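Long-range contacts in membrane-anchored mycosin mycp1 (Mycobacterium smegmatis, PDB 4KB5), which cleaves EspB as a subtilisin-like serine protease and may play a dual role in regulating ESX-1 secretion and virulence: residues T65-D70 with L129-T134; T33-S38 with V296-G301; L256-I261 with A279-E284; I191-L196 with Q243-P248; S76-A81 with R112-D117. One frame throughout, in Å; residues are numbered along the deposited sequence.

Contact 1: T65-D70 with L129-T134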
# COMPACT_ATOMS: atom_id res chain seq x y z
N THR A 65 2.03 -0.54 -15.93
CA THR A 65 3.21 -0.36 -15.09
C THR A 65 2.80 -0.04 -13.67
O THR A 65 2.01 0.88 -13.43
CB THR A 65 4.11 0.77 -15.67
OG1 THR A 65 4.57 0.38 -16.96
CG2 THR A 65 5.31 1.05 -14.77
N VAL A 66 3.31 -0.83 -12.73
CA VAL A 66 3.03 -0.63 -11.32
C VAL A 66 4.29 -0.24 -10.58
O VAL A 66 5.32 -0.94 -10.65
CB VAL A 66 2.44 -1.91 -10.67
CG1 VAL A 66 2.07 -1.66 -9.21
CG2 VAL A 66 1.22 -2.39 -11.46
N ALA A 67 4.22 0.89 -9.87
CA ALA A 67 5.29 1.33 -9.01
C ALA A 67 5.10 0.76 -7.62
O ALA A 67 4.01 0.84 -7.02
CB ALA A 67 5.37 2.85 -8.97
N VAL A 68 6.17 0.19 -7.08
CA VAL A 68 6.12 -0.39 -5.76
C VAL A 68 6.96 0.50 -4.86
O VAL A 68 8.19 0.54 -4.98
CB VAL A 68 6.65 -1.83 -5.77
CG1 VAL A 68 6.50 -2.48 -4.40
CG2 VAL A 68 5.92 -2.64 -6.83
N ILE A 69 6.29 1.25 -3.99
CA ILE A 69 7.01 2.15 -3.07
C ILE A 69 7.10 1.45 -1.72
O ILE A 69 6.11 1.32 -0.99
CB ILE A 69 6.37 3.57 -3.01
CG1 ILE A 69 6.37 4.21 -4.42
CG2 ILE A 69 7.12 4.45 -2.02
CD1 ILE A 69 5.78 5.61 -4.50
N ASP A 70 8.30 0.97 -1.41
CA ASP A 70 8.47 -0.02 -0.34
C ASP A 70 9.94 -0.04 0.10
O ASP A 70 10.59 1.02 0.12
CB ASP A 70 8.04 -1.40 -0.89
CG ASP A 70 7.55 -2.36 0.20
OD1 ASP A 70 8.31 -2.68 1.14
OD2 ASP A 70 6.40 -2.84 0.08
N LEU A 129 8.09 -1.35 -11.20
CA LEU A 129 9.12 -0.35 -10.90
C LEU A 129 9.32 -0.30 -9.40
O LEU A 129 8.36 -0.14 -8.67
CB LEU A 129 8.68 1.04 -11.35
CG LEU A 129 8.56 1.46 -12.81
CD1 LEU A 129 8.24 2.95 -12.83
CD2 LEU A 129 9.82 1.17 -13.62
N SER A 130 10.56 -0.41 -8.95
CA SER A 130 10.85 -0.39 -7.50
C SER A 130 11.47 0.92 -7.02
O SER A 130 12.54 1.32 -7.49
CB SER A 130 11.78 -1.53 -7.11
OG SER A 130 12.10 -1.42 -5.73
N LEU A 131 10.80 1.57 -6.07
CA LEU A 131 11.32 2.78 -5.42
C LEU A 131 11.47 2.46 -3.94
O LEU A 131 10.49 2.17 -3.28
CB LEU A 131 10.35 3.96 -5.61
CG LEU A 131 10.11 4.51 -7.02
CD1 LEU A 131 9.17 3.62 -7.84
CD2 LEU A 131 9.56 5.93 -6.93
N ARG A 132 12.70 2.47 -3.44
CA ARG A 132 12.90 2.22 -2.03
C ARG A 132 12.72 3.54 -1.30
O ARG A 132 13.45 4.50 -1.54
CB ARG A 132 14.28 1.64 -1.72
CG ARG A 132 14.53 1.59 -0.21
CD ARG A 132 15.65 0.64 0.19
NE ARG A 132 16.97 1.17 -0.16
CZ ARG A 132 18.12 0.66 0.25
NH1 ARG A 132 18.14 -0.41 1.06
NH2 ARG A 132 19.26 1.22 -0.14
N GLN A 133 11.73 3.57 -0.40
CA GLN A 133 11.38 4.80 0.30
C GLN A 133 11.45 4.57 1.80
O GLN A 133 11.53 5.52 2.57
CB GLN A 133 9.98 5.26 -0.14
CG GLN A 133 9.50 6.59 0.43
CD GLN A 133 8.85 6.44 1.79
OE1 GLN A 133 8.19 5.44 2.07
NE2 GLN A 133 9.03 7.44 2.66
N THR A 134 11.44 3.32 2.22
CA THR A 134 11.45 3.03 3.64
C THR A 134 12.37 1.85 3.95
O THR A 134 12.58 1.00 3.10
CB THR A 134 10.01 2.73 4.14
OG1 THR A 134 10.03 2.62 5.57
CG2 THR A 134 9.48 1.43 3.57
O HOH W 1 10.41 -1.06 -3.50
O HOH W 2 6.32 3.27 1.26
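Val68 N gives its hydrogen to Leu129 O at 2.7 Å, and this is the shortest rung of a parallel ladder. Leu131 N closes on Val68 O, and Asp70 N then reaches Leu131 O at 3.1 Å. At the end of the ladder Asp70 O is gripped twice: Gln133 N comes from almost straight ahead at 2.8 Å, while Thr134 N sits 41° above the carbonyl plane at 3.2 Å. Two successive N-H groups after Arg132 thus converge on the one carbonyl of Asp70, the probable charge-relay aspartate. Two waters extend the network, one donating to Val68 O and Ser130 OG, the other to Ile69 O and Gln133 OE1; Gln133 NE2 is held by Ser161. The Asp70 carboxylate itself turns to His101 through OD1 and to Thr105 through OD2.

On the face carrying Ala67, Ile69, Leu129 and Leu131, the side chains touch. Leu131 CD1 lies 4.0 Å from Ala67 CB, and Thr65 CG2 meets Leu129 CG obliquely at 3.8 Å. Tighter is Ile69 CG2, which lies anti to the backbone N because CG1 takes chi1 -59°, and which slants against Gln133 CB at 3.5 Å.

This is the heart of the subtilisin-type alpha/beta fold: strand 65-70 runs between 127-132 and 176-179 in the parallel sheet. Ala67 and Ile69 pack on helix 154-171, whereas Val68 and Val66 on the other face press against helix 102-110.

Contact 2: T33-S38 with V296-G301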
# COMPACT_ATOMS: atom_id res chain seq x y z
N THR A 33 12.42 -16.53 4.51
CA THR A 33 12.63 -17.95 4.77
C THR A 33 11.33 -18.73 4.52
O THR A 33 10.41 -18.22 3.87
CB THR A 33 13.24 -18.18 6.19
OG1 THR A 33 13.48 -19.57 6.39
CG2 THR A 33 12.33 -17.67 7.30
N VAL A 34 11.27 -19.98 4.99
CA VAL A 34 10.06 -20.79 4.83
C VAL A 34 9.58 -21.33 6.17
O VAL A 34 10.39 -21.50 7.08
CB VAL A 34 10.25 -21.95 3.81
CG1 VAL A 34 10.72 -21.42 2.45
CG2 VAL A 34 11.22 -22.99 4.34
N MET A 35 8.28 -21.57 6.30
CA MET A 35 7.73 -22.25 7.48
C MET A 35 7.96 -23.76 7.38
O MET A 35 7.92 -24.33 6.28
CB MET A 35 6.23 -21.96 7.67
CG MET A 35 5.85 -20.50 7.90
SD MET A 35 6.41 -19.78 9.45
CE MET A 35 5.49 -20.75 10.66
N PRO A 36 8.18 -24.42 8.53
CA PRO A 36 8.35 -25.88 8.53
C PRO A 36 7.23 -26.62 7.80
O PRO A 36 6.06 -26.26 7.94
CB PRO A 36 8.34 -26.22 10.02
CG PRO A 36 8.90 -24.99 10.67
CD PRO A 36 8.35 -23.84 9.87
N ASN A 37 7.60 -27.63 7.01
CA ASN A 37 6.65 -28.50 6.29
C ASN A 37 5.79 -27.84 5.21
O ASN A 37 4.75 -28.39 4.83
CB ASN A 37 5.72 -29.26 7.26
CG ASN A 37 6.47 -29.88 8.42
OD1 ASN A 37 7.40 -30.65 8.24
ND2 ASN A 37 6.05 -29.53 9.63
N SER A 38 6.21 -26.68 4.70
CA SER A 38 5.45 -26.02 3.64
C SER A 38 5.43 -26.87 2.38
O SER A 38 6.43 -27.52 2.03
CB SER A 38 6.05 -24.65 3.32
OG SER A 38 6.09 -23.84 4.47
N VAL A 296 8.50 -18.29 -0.79
CA VAL A 296 8.84 -18.10 0.61
C VAL A 296 7.63 -17.54 1.36
O VAL A 296 6.93 -16.67 0.85
CB VAL A 296 10.03 -17.15 0.78
CG1 VAL A 296 11.21 -17.63 -0.05
CG2 VAL A 296 9.64 -15.73 0.40
N ASN A 297 7.39 -18.04 2.57
CA ASN A 297 6.23 -17.62 3.35
C ASN A 297 6.53 -17.16 4.77
O ASN A 297 5.64 -17.09 5.61
CB ASN A 297 5.14 -18.70 3.31
CG ASN A 297 5.63 -20.04 3.84
OD1 ASN A 297 6.78 -20.17 4.27
ND2 ASN A 297 4.77 -21.04 3.80
N ALA A 298 7.79 -16.85 5.02
CA ALA A 298 8.22 -16.42 6.35
C ALA A 298 9.40 -15.47 6.30
O ALA A 298 10.07 -15.32 5.27
CB ALA A 298 8.56 -17.64 7.21
N THR A 299 9.63 -14.79 7.41
CA THR A 299 10.89 -14.09 7.63
C THR A 299 11.42 -14.60 8.99
O THR A 299 10.63 -15.11 9.80
CB THR A 299 10.73 -12.56 7.67
OG1 THR A 299 9.82 -12.21 8.72
CG2 THR A 299 10.21 -12.01 6.33
N PRO A 300 12.75 -14.48 9.23
CA PRO A 300 13.31 -14.95 10.50
C PRO A 300 12.81 -14.15 11.70
O PRO A 300 12.58 -12.95 11.58
CB PRO A 300 14.82 -14.72 10.32
CG PRO A 300 15.03 -14.63 8.85
CD PRO A 300 13.80 -13.97 8.33
N GLY A 301 12.63 -14.82 12.82
CA GLY A 301 12.24 -14.17 14.07
C GLY A 301 13.00 -14.78 15.24
O GLY A 301 13.66 -15.81 15.08
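Thr33 O draws two consecutive backbone N-H groups, Ala298 N at 3.2 Å and Asn297 N at 3.3 Å, both in weak, bent bonds. With Asn297 and Ala298 facing one residue, this is a classic beta bulge, set in a single antiparallel bridge. The return bond carries more weight: Thr33 N points straight at Ala298 O over 2.8 Å, although it approaches from well above the carbonyl plane.

At the bulge, the Asn297 amide lies alongside the incoming chain. Asn297 CG takes the position between its own backbone N and carbonyl carbon (chi1 58°), from which the amide works with both ends. OD1 accepts from Met35 N at 2.9 Å, and ND2 donates to Ser38 OG at 3.2 Å, with the hydroxyl close to the amide plane. Ser38 OG in turn donates to Met35 O at 2.6 Å, across the type II turn from Met35 to Ser38. One asparagine therefore holds both ends of that turn, a backbone N at its start and a hydroxyl at its close.

The segment 33-38 follows closely on Cys29, whose disulfide to Cys98 ties down the N-terminal extension, and the contact probably helps to hold the extension against strand 295-299 of a small antiparallel sheet. Phe40 touches Val34 and Asn297. Apolar contact centres on Ala298 CB. Met35, bent at chi2 and chi3, brings SD to 3.8 Å from that methyl, and Thr33 CG2 leans past it to lie 3.6 Å from Thr299 C.

Contact 3: L256-I261 with A279-E284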
# COMPACT_ATOMS: atom_id res chain seq x y z
N LEU A 256 -6.78 4.72 -2.34
CA LEU A 256 -7.54 3.57 -1.78
C LEU A 256 -6.74 2.93 -0.66
O LEU A 256 -5.64 2.39 -0.89
CB LEU A 256 -7.88 2.54 -2.87
CG LEU A 256 -8.65 1.28 -2.40
CD1 LEU A 256 -9.96 1.62 -1.68
CD2 LEU A 256 -8.89 0.38 -3.61
N THR A 257 -7.28 3.01 0.55
CA THR A 257 -6.58 2.54 1.74
C THR A 257 -7.05 1.13 2.11
O THR A 257 -8.27 0.89 2.28
CB THR A 257 -6.81 3.51 2.91
OG1 THR A 257 -6.31 4.79 2.53
CG2 THR A 257 -6.09 3.06 4.19
N VAL A 258 -6.09 0.20 2.21
CA VAL A 258 -6.40 -1.23 2.31
C VAL A 258 -6.01 -1.85 3.64
O VAL A 258 -4.84 -1.81 4.06
CB VAL A 258 -5.78 -2.01 1.14
CG1 VAL A 258 -6.22 -3.47 1.16
CG2 VAL A 258 -6.14 -1.34 -0.19
N GLY A 259 -7.00 -2.42 4.32
CA GLY A 259 -6.77 -3.14 5.58
C GLY A 259 -6.60 -4.64 5.34
O GLY A 259 -6.75 -5.12 4.21
N SER A 260 -6.31 -5.37 6.40
CA SER A 260 -6.02 -6.80 6.27
C SER A 260 -7.11 -7.73 6.83
O SER A 260 -7.67 -7.46 7.89
CB SER A 260 -4.68 -7.11 6.96
OG SER A 260 -4.45 -8.50 6.93
N ILE A 261 -7.40 -8.82 6.10
CA ILE A 261 -8.18 -9.95 6.65
C ILE A 261 -7.37 -11.26 6.74
O ILE A 261 -6.38 -11.46 6.02
CB ILE A 261 -9.47 -10.25 5.85
CG1 ILE A 261 -9.15 -10.52 4.37
CG2 ILE A 261 -10.49 -9.13 6.04
CD1 ILE A 261 -9.98 -11.62 3.76
N ALA A 279 -10.95 -0.47 1.67
CA ALA A 279 -11.16 -1.85 1.24
C ALA A 279 -10.29 -2.78 2.08
O ALA A 279 -9.58 -2.33 2.99
CB ALA A 279 -10.89 -2.02 -0.25
N ALA A 280 -10.36 -4.07 1.80
CA ALA A 280 -9.53 -5.05 2.51
C ALA A 280 -9.12 -6.21 1.60
O ALA A 280 -9.74 -6.44 0.57
CB ALA A 280 -10.23 -5.56 3.75
N ALA A 281 -8.06 -6.91 2.01
CA ALA A 281 -7.52 -8.04 1.27
C ALA A 281 -6.71 -8.98 2.18
O ALA A 281 -6.28 -8.59 3.26
CB ALA A 281 -6.71 -7.57 0.06
N PRO A 282 -6.51 -10.24 1.74
CA PRO A 282 -5.72 -11.18 2.54
C PRO A 282 -4.41 -10.54 2.99
O PRO A 282 -3.73 -9.90 2.19
CB PRO A 282 -5.43 -12.30 1.55
CG PRO A 282 -6.64 -12.33 0.68
CD PRO A 282 -7.09 -10.89 0.55
N GLY A 283 -4.08 -10.72 4.26
CA GLY A 283 -2.90 -10.12 4.84
C GLY A 283 -2.27 -10.99 5.91
O GLY A 283 -1.41 -10.51 6.67
N GLU A 284 -2.67 -12.26 5.96
CA GLU A 284 -2.15 -13.20 6.98
C GLU A 284 -1.65 -14.50 6.38
O GLU A 284 -2.24 -15.00 5.41
CB GLU A 284 -3.22 -13.53 8.02
CG GLU A 284 -3.55 -12.40 8.97
CD GLU A 284 -4.56 -12.81 10.03
OE1 GLU A 284 -4.58 -14.01 10.40
OE2 GLU A 284 -5.34 -11.94 10.48
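Ile261 and Ala281 meet side chain over backbone: CG1, in the cramped spot between N and carbonyl carbon (chi1 56°), lies against the Ala281 carbonyl, 3.6 Å from both its C and its O. The other branch, CG2, is directed to Ala280 CB at 4.2 Å. On the opposite face Val258 sends CG1, anti to its backbone N, across the neighbouring strand to Ala280 CA at 3.9 Å, and Leu256 CD1 reaches Ala279 CB at 4.0 Å.

Ser260 shares that face with Val258, Ala279 and Ala281. Its OG is pressed to 3.1 Å from Gly283 CA, a close approach to a residue without a side chain, and the hydroxyl finds its polar partner in Ser268. Beside the small side chains of 279-281, five backbone hydrogen bonds join the strands, from Ala279 N to Thr257 O at one end to Gly283 N on Ile261 O, 3.0 Å, at the other.

Helix 311-328, which carries Ser312, the probable charge-relay serine, packs on Leu256, Val258 and Ser260, while Pro282 touches Trp45 of helix 45-49. The pair is the edge of the seven-stranded parallel sheet of the subtilisin fold, with 279-282 as its outermost strand.

Contact 4: I191-L196 with Q243-P248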
# COMPACT_ATOMS: atom_id res chain seq x y z
N ILE A 191 2.16 17.49 11.94
CA ILE A 191 3.26 17.49 10.99
C ILE A 191 2.81 18.21 9.72
O ILE A 191 1.67 18.04 9.28
CB ILE A 191 3.71 16.04 10.65
CG1 ILE A 191 4.47 15.43 11.83
CG2 ILE A 191 4.56 15.99 9.38
CD1 ILE A 191 4.65 13.93 11.74
N ASP A 192 3.68 19.02 9.14
CA ASP A 192 3.37 19.64 7.86
C ASP A 192 3.44 18.61 6.72
O ASP A 192 4.53 18.25 6.26
CB ASP A 192 4.29 20.83 7.61
CG ASP A 192 3.97 21.57 6.33
OD1 ASP A 192 3.08 21.12 5.56
OD2 ASP A 192 4.62 22.61 6.09
N GLU A 193 2.27 18.15 6.28
CA GLU A 193 2.11 17.12 5.26
C GLU A 193 1.73 17.69 3.92
O GLU A 193 1.31 16.93 3.04
CB GLU A 193 0.95 16.20 5.63
CG GLU A 193 1.26 15.08 6.58
CD GLU A 193 0.21 13.99 6.52
OE1 GLU A 193 -0.01 13.34 7.57
OE2 GLU A 193 -0.39 13.79 5.43
N THR A 194 1.80 19.01 3.77
CA THR A 194 1.25 19.65 2.59
C THR A 194 1.90 19.17 1.29
O THR A 194 1.25 19.17 0.24
CB THR A 194 1.28 21.20 2.66
OG1 THR A 194 2.60 21.65 2.97
CG2 THR A 194 0.33 21.73 3.74
N SER A 195 3.17 18.78 1.35
CA SER A 195 3.84 18.32 0.13
C SER A 195 3.31 16.94 -0.28
O SER A 195 3.19 16.66 -1.47
CB SER A 195 5.37 18.31 0.25
OG SER A 195 5.78 17.36 1.22
N LEU A 196 2.97 16.11 0.70
CA LEU A 196 2.41 14.77 0.42
C LEU A 196 1.03 14.86 -0.22
O LEU A 196 0.77 14.23 -1.25
CB LEU A 196 2.37 13.90 1.68
CG LEU A 196 1.86 12.46 1.52
CD1 LEU A 196 2.57 11.69 0.40
CD2 LEU A 196 1.98 11.71 2.84
N GLN A 243 -7.31 9.03 17.45
CA GLN A 243 -6.17 9.41 18.28
C GLN A 243 -4.85 9.27 17.52
O GLN A 243 -3.84 9.86 17.90
CB GLN A 243 -6.13 8.55 19.55
CG GLN A 243 -7.46 8.47 20.29
OE1 GLN A 243 -8.52 7.09 21.93
NE2 GLN A 243 -6.43 6.53 21.32
N THR A 244 -4.88 8.50 16.44
CA THR A 244 -3.70 8.28 15.62
C THR A 244 -4.01 8.61 14.17
O THR A 244 -4.87 7.97 13.57
CB THR A 244 -3.23 6.81 15.69
OG1 THR A 244 -2.91 6.47 17.04
CG2 THR A 244 -1.99 6.58 14.79
N ILE A 245 -3.32 9.60 13.63
CA ILE A 245 -3.37 9.89 12.21
C ILE A 245 -2.47 8.88 11.50
O ILE A 245 -1.36 8.61 11.97
CB ILE A 245 -2.87 11.32 11.90
CG1 ILE A 245 -3.79 12.36 12.56
CG2 ILE A 245 -2.75 11.54 10.39
CD1 ILE A 245 -3.20 13.76 12.70
N VAL A 246 -2.96 8.33 10.39
CA VAL A 246 -2.14 7.45 9.54
C VAL A 246 -2.14 8.03 8.13
O VAL A 246 -3.20 8.22 7.53
CB VAL A 246 -2.68 6.00 9.47
CG1 VAL A 246 -1.78 5.13 8.59
CG2 VAL A 246 -2.82 5.40 10.86
N SER A 247 -0.95 8.31 7.62
CA SER A 247 -0.77 8.93 6.32
C SER A 247 0.22 8.13 5.48
O SER A 247 1.24 7.67 6.01
CB SER A 247 -0.26 10.36 6.49
OG SER A 247 -0.21 11.00 5.24
N PRO A 248 -0.06 7.97 4.16
CA PRO A 248 -1.11 8.61 3.38
C PRO A 248 -2.51 7.99 3.47
O PRO A 248 -3.42 8.41 2.72
CB PRO A 248 -0.57 8.52 1.95
CG PRO A 248 0.27 7.29 1.93
CD PRO A 248 0.80 7.10 3.33
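Glu193 reaches over to Ser247 from the residue just before helix 194-206. Its CB points toward the strand, CG lies anti to the carbonyl carbon (chi1 -84°), and the chain then runs extended, bringing CD to 3.3 Å from Ser247 OG. At the tip the two oxygens part company. OE1 rests 3.2 Å from Ser247 CB and accepts a hydrogen bond from Tyr185 OH. OE2 takes the Ser247 hydroxyl hydrogen at 2.8 Å, from 46° above the carboxylate plane, and also accepts from Tyr251 OH and Trp250 NE1. So many donors round a buried carboxylate would probably favour its charged form.

Within the first turn of the helix, Leu196 CD2 touches Ser247 OG at 3.3 Å and slants against Pro248 CB at 4.2 Å; the proline follows a cis peptide bond. Leu162 of helix 154-171 backs both Leu196 and Pro248. Before Glu193, Asp192 OD1 accepts from Thr194 N and Thr194 OG1, an Asx turn leading into the helix.

The arrangement is a helix start docked by its N-cap residue onto a two-stranded antiparallel sheet, 183-186 with 244-247, whose first strand holds Cys184 of the Cys184-Cys222 disulfide.

Contact 5: S76-A81 with R112-D117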
# COMPACT_ATOMS: atom_id res chain seq x y z
N SER A 76 14.47 -10.69 -9.96
CA SER A 76 14.69 -12.04 -10.49
C SER A 76 13.81 -12.20 -11.72
O SER A 76 12.95 -11.36 -11.95
CB SER A 76 14.28 -13.10 -9.47
OG SER A 76 12.87 -13.03 -9.23
N PRO A 77 14.02 -13.27 -12.52
CA PRO A 77 13.12 -13.47 -13.66
C PRO A 77 11.64 -13.59 -13.27
O PRO A 77 10.79 -13.18 -14.03
CB PRO A 77 13.63 -14.78 -14.28
CG PRO A 77 15.09 -14.79 -13.94
CD PRO A 77 15.16 -14.21 -12.55
N ARG A 78 11.32 -14.13 -12.09
CA ARG A 78 9.91 -14.16 -11.68
C ARG A 78 9.41 -12.85 -11.04
O ARG A 78 8.20 -12.63 -10.97
CB ARG A 78 9.61 -15.36 -10.77
CG ARG A 78 9.60 -16.70 -11.52
CD ARG A 78 9.36 -17.86 -10.57
NE ARG A 78 7.95 -17.97 -10.20
CZ ARG A 78 7.49 -18.80 -9.27
NH1 ARG A 78 8.32 -19.60 -8.60
NH2 ARG A 78 6.18 -18.84 -9.00
N VAL A 79 10.33 -12.01 -10.56
CA VAL A 79 9.99 -10.68 -10.00
C VAL A 79 10.89 -9.65 -10.69
O VAL A 79 11.83 -9.12 -10.09
CB VAL A 79 10.17 -10.61 -8.46
CG1 VAL A 79 9.49 -9.36 -7.89
CG2 VAL A 79 9.63 -11.86 -7.76
N PRO A 80 10.62 -9.40 -11.98
CA PRO A 80 11.55 -8.63 -12.81
C PRO A 80 11.39 -7.13 -12.68
O PRO A 80 11.14 -6.44 -13.66
CB PRO A 80 11.21 -9.11 -14.23
CG PRO A 80 9.76 -9.46 -14.16
CD PRO A 80 9.47 -9.90 -12.75
N ALA A 81 11.55 -6.61 -11.47
CA ALA A 81 11.41 -5.18 -11.22
C ALA A 81 12.50 -4.37 -11.93
O ALA A 81 13.62 -4.87 -12.16
CB ALA A 81 11.43 -4.89 -9.72
N ARG A 112 5.69 -13.83 -11.55
CA ARG A 112 5.37 -14.73 -12.66
C ARG A 112 5.08 -16.14 -12.13
O ARG A 112 5.50 -16.47 -11.02
CB ARG A 112 6.51 -14.75 -13.69
CG ARG A 112 6.45 -13.62 -14.71
CD ARG A 112 6.59 -12.21 -14.10
NE ARG A 112 6.66 -11.22 -15.18
CZ ARG A 112 6.24 -9.95 -15.12
NH1 ARG A 112 5.68 -9.44 -14.03
NH2 ARG A 112 6.40 -9.18 -16.19
N PRO A 113 4.32 -16.96 -12.89
CA PRO A 113 4.10 -18.35 -12.49
C PRO A 113 5.35 -19.22 -12.76
O PRO A 113 6.30 -18.76 -13.40
CB PRO A 113 2.93 -18.79 -13.39
CG PRO A 113 3.11 -17.98 -14.63
CD PRO A 113 3.62 -16.63 -14.15
N SER A 114 5.33 -20.46 -12.27
CA SER A 114 6.38 -21.45 -12.49
C SER A 114 5.76 -22.84 -12.66
O SER A 114 4.75 -23.16 -12.01
CB SER A 114 7.32 -21.46 -11.29
OG SER A 114 8.12 -22.63 -11.26
N PRO A 115 6.39 -23.70 -13.49
CA PRO A 115 5.97 -25.09 -13.61
C PRO A 115 6.12 -25.91 -12.33
O PRO A 115 5.49 -26.95 -12.19
CB PRO A 115 6.89 -25.65 -14.71
CG PRO A 115 8.09 -24.75 -14.68
CD PRO A 115 7.53 -23.40 -14.38
N THR A 116 6.92 -25.45 -11.37
CA THR A 116 7.26 -26.28 -10.22
C THR A 116 6.65 -25.86 -8.89
O THR A 116 6.96 -26.46 -7.85
CB THR A 116 8.78 -26.37 -10.02
OG1 THR A 116 9.30 -25.04 -9.86
CG2 THR A 116 9.44 -27.05 -11.22
N ASP A 117 5.80 -24.83 -8.89
CA ASP A 117 5.05 -24.45 -7.69
C ASP A 117 3.71 -23.81 -8.04
O ASP A 117 3.44 -23.50 -9.20
CB ASP A 117 5.87 -23.54 -6.76
CG ASP A 117 6.19 -22.18 -7.39
OD1 ASP A 117 5.26 -21.36 -7.60
OD2 ASP A 117 7.39 -21.93 -7.68
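Arg78 and Arg112 join two irregular loops through one sound backbone bond, Arg112 N to Arg78 O at 2.8 Å, made in the carbonyl plane on a lone pair. Arg78 then answers with its side chain. A bend at chi3 (78°) swings the guanidinium back over the 112-117 loop, where it works along two of its edges. Side-on, NE and NH2 both hold Arg112 O, at 3.0 Å and 3.2 Å, and that oxygen lies close to the guanidinium plane. End-on, NH1 meets Asp117 OD2 at 2.7 Å and NH2 meets Asp117 OD1 at 3.0 Å, each oxygen offering its syn lone pair. The guanidinium and carboxylate planes are 22° apart in this bidentate salt bridge. With Ser114 CB 3.3 Å above the centre of one guanidinium face, the group is fixed in rotation and position alike, and NH2 serves two acceptors at once.

Arg112 points the other way along the loop pair. Its guanidinium lies under the ring of Pro80, CG standing 3.6 Å over the centre of the plane, while its nitrogens bond to Gly110 O and Val126 O. Pro80 is itself the centre of an inverse gamma turn. Asp117 OD1 also accepts from Phe119 N.

At the surface, away from the charge-relay residues, the contact ties the loop leading into strand 82-86 to the one between helix 102-110 and strand 127-132; Leu289 of strand 288-289 packs on Arg78 and Val79, and helix 102-110 also lies against Val79.

Contacts 1 and 3 are two buried pairings in the same parallel sheet, about 19 Å apart between centres: contact 1 lies inside the sheet and bears a probable charge-relay residue, contact 3 forms its edge. Both rest on regular backbone ladders and small or apolar side chains. Contact 4 is buried as well, yet its bond is between side chains, a carboxylate and a hydroxyl. Contacts 2 and 5, on the same side of the chain's centre, have little regular structure and rely on an amide and a guanidinium that bond both backbone and side-chain atoms. Contact 5 is nested within the loop closed by contact 1 and touches it where Ala81 packs on Ser130; contact 2 encloses all others.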